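Long-range contacts in putative lipoprotein YcdA (Bacillus subtilis subsp. subtilis str. 168, PDB 4R4G), which is of unknown function but is probably a membrane-anchored lipoprotein, built from an Ig-like domain and an alpha+beta domain joined by a kinked helix: residues Lys241-Ser246 and Lys284-Ala289; Asp250-Lys255 and Gln277-Glu282. All coordinates share one frame; numbering follows the deposited sequence. Where two conformers were deposited one is given.

Interaction 1 of 2, residues Lys241-Ser246 and Lys284-Ala289; sequences KPVDAS and KKLGPA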
# COMPACT_ATOMS: atom_id res chain seq x y z
N LYS A 241 -4.01 13.90 7.07
CA LYS A 241 -4.34 15.02 7.94
C LYS A 241 -4.24 16.26 7.05
O LYS A 241 -3.13 16.60 6.64
CB LYS A 241 -3.37 15.06 9.15
CG LYS A 241 -3.60 16.20 10.14
CD LYS A 241 -2.62 16.15 11.35
CE LYS A 241 -1.22 16.66 11.05
NZ LYS A 241 -0.28 16.40 12.17
N PRO A 242 -5.36 16.90 6.64
CA PRO A 242 -5.23 18.04 5.73
C PRO A 242 -4.89 19.35 6.39
O PRO A 242 -5.04 19.48 7.60
CB PRO A 242 -6.61 18.13 5.09
CG PRO A 242 -7.53 17.62 6.11
CD PRO A 242 -6.78 16.63 6.96
N VAL A 243 -4.48 20.34 5.59
CA VAL A 243 -4.29 21.70 6.04
C VAL A 243 -5.74 22.25 6.11
O VAL A 243 -6.53 21.97 5.20
CB VAL A 243 -3.33 22.50 5.08
CG1 VAL A 243 -3.50 23.99 5.18
CG2 VAL A 243 -1.86 22.14 5.32
N ASP A 244 -6.10 22.96 7.19
CA ASP A 244 -7.44 23.56 7.31
C ASP A 244 -7.41 24.94 6.68
O ASP A 244 -6.98 25.90 7.31
CB ASP A 244 -7.94 23.60 8.76
CG ASP A 244 -9.34 24.18 8.94
OD1 ASP A 244 -10.07 24.31 7.93
OD2 ASP A 244 -9.71 24.49 10.10
N ALA A 245 -7.85 25.02 5.42
CA ALA A 245 -7.87 26.24 4.61
C ALA A 245 -9.21 26.94 4.68
O ALA A 245 -9.49 27.84 3.86
CB ALA A 245 -7.51 25.91 3.17
N SER A 246 -10.03 26.59 5.69
CA SER A 246 -11.35 27.17 5.89
C SER A 246 -11.28 28.68 5.97
O SER A 246 -12.11 29.35 5.37
CB SER A 246 -12.02 26.60 7.14
OG SER A 246 -11.20 26.71 8.29
N LYS A 284 0.76 29.28 3.96
CA LYS A 284 1.86 28.85 4.82
C LYS A 284 1.56 29.11 6.32
O LYS A 284 2.22 28.52 7.16
CB LYS A 284 3.16 29.60 4.44
CG LYS A 284 3.95 29.04 3.24
CD LYS A 284 5.07 30.05 2.89
CE LYS A 284 5.75 29.82 1.57
NZ LYS A 284 6.70 30.92 1.25
N LYS A 285 0.58 29.98 6.64
CA LYS A 285 0.17 30.33 8.00
C LYS A 285 -0.88 29.36 8.57
O LYS A 285 -1.16 29.42 9.77
CB LYS A 285 -0.45 31.72 8.03
CG LYS A 285 0.51 32.87 7.86
CD LYS A 285 -0.22 34.13 8.23
CE LYS A 285 0.46 35.33 7.68
NZ LYS A 285 -0.34 36.54 7.93
N LEU A 286 -1.52 28.52 7.72
CA LEU A 286 -2.60 27.64 8.14
C LEU A 286 -2.09 26.38 8.81
O LEU A 286 -1.05 25.84 8.42
CB LEU A 286 -3.48 27.23 6.96
CG LEU A 286 -3.97 28.23 5.96
CD1 LEU A 286 -4.36 27.51 4.67
CD2 LEU A 286 -5.13 29.04 6.47
N GLY A 287 -2.87 25.86 9.75
CA GLY A 287 -2.53 24.62 10.44
C GLY A 287 -3.33 23.41 10.00
O GLY A 287 -4.27 23.55 9.21
N PRO A 288 -3.01 22.21 10.50
CA PRO A 288 -3.80 21.03 10.12
C PRO A 288 -5.22 21.07 10.65
O PRO A 288 -5.51 21.74 11.66
CB PRO A 288 -3.03 19.86 10.73
CG PRO A 288 -1.76 20.40 11.22
CD PRO A 288 -1.96 21.84 11.46
N ALA A 289 -6.11 20.34 9.96
CA ALA A 289 -7.50 20.20 10.34
C ALA A 289 -7.61 19.14 11.44
O ALA A 289 -6.70 18.31 11.59
CB ALA A 289 -8.33 19.81 9.13
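Val-243 CG1 and Leu-286 CD1 meet at 3.7 Å, their side chains crossing at about a right angle, where the end of strand 233-244 is bridged to the loop that follows helix 268-283 by a single antiparallel beta bridge. The CB of Val-243 heads away from the loop, but with CG1 anti to the backbone N (chi1 158°) that methyl still reaches Leu-286, lying against both its CB and its CD1. Leu-286 CD1 also rests on Ala-245, 3.8 Å from its CB, while CD2 lies beside the carbonyl oxygen of Asp-244. Farther along, the ring atom Pro-242 CG packs on Ala-289 CB. Val-243 itself is backed by Leu-216 and Asn-219 of helix 203-219.

The bridge pairs Val-243 with Pro-288 as a non-hydrogen-bonded pair, their CA atoms 4.2 Å apart, so the proline's missing N-H costs this bridge nothing. Flanking bonds close it: Asp-244 N donates to Gly-287 O at 2.8 Å, nearly straight and in the carbonyl plane, and Ala-289 N donates to Pro-242 O at 2.7 Å. Pro-242 O also receives a CA-H...O contact from Pro-288 CA. Backbone bonds from Val-243 to Phe-323 and Lys-325 tie the same strand end to the C-terminal strand of the domain.

At the polar edge, the Asp-244 carboxylate, its CG anti to the backbone N, reaches forward to Ser-246 in an Asx turn. Both donors approach Asp-244 OD1 from the same face of the carboxylate, Ser-246 N at 3.2 Å and the hydroxyl OG at 2.7 Å. With an alanine here, Ser-246 N and OG would probably lose their shared acceptor, and the turn leaving the strand would be freer to move. Asp-244 CB lies 3.8 Å from Ala-289 CB.

Interaction 2 of 2, residues Asp250-Lys255 and Gln277-Glu282; sequences DRIEDK and QVYPEE
Glu-282 OE2 lies beside Lys-255 of the facing helix, is salt-bridged by Lys-285 just beyond the segment, and accepts a weak bond from a water that in turn accepts from Lys-255 NZ at 3.1 Å. That amine stays 4.3 Å from Glu-282 OE2, beyond a direct salt bridge, although its neighbour CE comes close. OE1 meets Arg-251 at the guanidinium edge: the NE to OE1 bond, 3.3 Å long, is weak but part of a salt bridge, and the two flat groups are turned 31° apart. Arg-251 NH1 is held by the hydroxyl of Ser-247.

The two consecutive helices form a splayed helical hairpin, their segment axes 9.9 Å apart and running 132° from one another. Beside the charged groups, Ile-252 CD1 reaches Tyr-279 CD2 at 3.6 Å, approaching the ring obliquely. A bend at chi2 (-96°) lays the aliphatic part of Lys-255 across Val-278, with CD 3.8 Å from CG1. One buried carboxylate thus pairs with Arg-251 of the facing helix and Lys-285 just past its own helix, with Lys-255 nearby, which would probably favour its charged form despite burial.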
# COMPACT_ATOMS: atom_id res chain seq x y z
N ASP A 250 -11.20 34.40 3.86
CA ASP A 250 -11.23 35.59 4.71
C ASP A 250 -9.85 36.24 4.84
O ASP A 250 -9.75 37.45 4.72
CB ASP A 250 -11.80 35.25 6.11
CG ASP A 250 -13.23 34.71 6.10
OD1 ASP A 250 -14.09 35.31 5.41
OD2 ASP A 250 -13.49 33.71 6.80
N ARG A 251 -8.79 35.44 5.02
CA ARG A 251 -7.42 35.94 5.15
C ARG A 251 -7.02 36.75 3.94
O ARG A 251 -6.40 37.81 4.11
CB ARG A 251 -6.44 34.79 5.33
CG ARG A 251 -6.68 34.00 6.58
CD ARG A 251 -5.71 32.86 6.62
NE ARG A 251 -4.70 33.10 7.63
CZ ARG A 251 -4.63 32.43 8.76
NH1 ARG A 251 -5.50 31.46 9.01
NH2 ARG A 251 -3.71 32.71 9.65
N ILE A 252 -7.36 36.27 2.73
CA ILE A 252 -7.03 37.00 1.52
C ILE A 252 -7.96 38.21 1.43
O ILE A 252 -7.47 39.32 1.27
CB ILE A 252 -7.01 36.12 0.24
CG1 ILE A 252 -5.85 35.11 0.32
CG2 ILE A 252 -6.88 36.97 -1.02
CD1 ILE A 252 -6.14 33.82 -0.28
N GLU A 253 -9.27 37.99 1.66
CA GLU A 253 -10.29 39.06 1.70
C GLU A 253 -9.80 40.20 2.62
O GLU A 253 -9.84 41.36 2.21
CB GLU A 253 -11.66 38.48 2.16
CG GLU A 253 -12.84 39.46 2.18
CD GLU A 253 -14.03 39.01 3.03
OE1 GLU A 253 -14.56 37.90 2.79
OE2 GLU A 253 -14.41 39.77 3.95
N ASP A 254 -9.27 39.86 3.82
CA ASP A 254 -8.78 40.83 4.81
C ASP A 254 -7.46 41.48 4.36
O ASP A 254 -7.26 42.65 4.62
CB ASP A 254 -8.64 40.21 6.23
CG ASP A 254 -9.93 39.65 6.86
OD1 ASP A 254 -11.00 40.27 6.69
OD2 ASP A 254 -9.85 38.62 7.56
N LYS A 255 -6.59 40.75 3.67
CA LYS A 255 -5.33 41.31 3.21
C LYS A 255 -5.55 42.25 2.01
O LYS A 255 -4.84 43.25 1.85
CB LYS A 255 -4.32 40.20 2.88
CG LYS A 255 -3.39 39.84 4.04
CD LYS A 255 -2.07 40.58 3.89
CE LYS A 255 -0.94 40.04 4.72
NZ LYS A 255 0.36 40.68 4.35
N GLN A 277 -0.39 37.27 -4.74
CA GLN A 277 0.89 37.44 -4.08
C GLN A 277 0.83 37.05 -2.60
O GLN A 277 1.77 36.42 -2.11
CB GLN A 277 1.38 38.90 -4.19
CG GLN A 277 1.93 39.29 -5.55
CD GLN A 277 2.11 40.79 -5.69
OE1 GLN A 277 2.45 41.52 -4.73
NE2 GLN A 277 1.89 41.30 -6.90
N VAL A 278 -0.23 37.47 -1.87
CA VAL A 278 -0.37 37.16 -0.44
C VAL A 278 -0.76 35.69 -0.22
O VAL A 278 -0.39 35.14 0.82
CB VAL A 278 -1.33 38.09 0.34
CG1 VAL A 278 -0.73 39.48 0.52
CG2 VAL A 278 -2.72 38.17 -0.29
N TYR A 279 -1.51 35.08 -1.19
CA TYR A 279 -2.00 33.69 -1.16
C TYR A 279 -0.92 32.72 -0.60
O TYR A 279 -1.20 32.08 0.42
CB TYR A 279 -2.50 33.21 -2.55
CG TYR A 279 -3.25 31.89 -2.52
CD1 TYR A 279 -2.60 30.70 -2.20
CD2 TYR A 279 -4.60 31.83 -2.83
CE1 TYR A 279 -3.29 29.49 -2.14
CE2 TYR A 279 -5.31 30.62 -2.76
CZ TYR A 279 -4.64 29.45 -2.44
OH TYR A 279 -5.33 28.26 -2.39
N PRO A 280 0.31 32.63 -1.19
CA PRO A 280 1.33 31.72 -0.64
C PRO A 280 1.66 31.97 0.84
O PRO A 280 1.77 31.02 1.62
CB PRO A 280 2.57 32.02 -1.50
CG PRO A 280 2.04 32.58 -2.76
CD PRO A 280 0.81 33.32 -2.41
N GLU A 281 1.82 33.23 1.21
CA GLU A 281 2.25 33.63 2.54
C GLU A 281 1.16 33.37 3.57
O GLU A 281 1.49 32.98 4.70
CB GLU A 281 2.74 35.09 2.53
CG GLU A 281 3.82 35.40 1.48
CD GLU A 281 4.88 34.35 1.14
OE1 GLU A 281 5.62 33.91 2.06
OE2 GLU A 281 4.98 33.97 -0.05
N GLU A 282 -0.11 33.47 3.16
CA GLU A 282 -1.26 33.21 4.03
C GLU A 282 -1.53 31.71 4.14
O GLU A 282 -1.88 31.26 5.23
CB GLU A 282 -2.51 33.96 3.55
CG GLU A 282 -2.46 35.45 3.80
CD GLU A 282 -2.18 35.91 5.22
OE1 GLU A 282 -2.83 35.42 6.17
OE2 GLU A 282 -1.32 36.81 5.37
O HOH W 1 1.45 37.89 3.63

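In the fold
Interaction 2 is nested inside the chain loop closed by interaction 1: strand 233-244 leads directly into helix 248-260, and helix 268-283 returns into the 284-289 loop. The bridge of interaction 1 therefore draws together the two ends of the splayed helical hairpin that interaction 2 packs. Their centres are about 14 Å apart, yet the two contacts touch. Leu-286 CD2 lies 3.5 Å from Arg-251 NH1, and Lys-285 CB packs 3.8 Å from Arg-251 NH2. Charge crosses the same boundary, since Lys-285 salt-bridges Glu-282. Both contacts belong to the C-terminal domain, a DUF5105 member of the NTF2 clan, whose function is unknown.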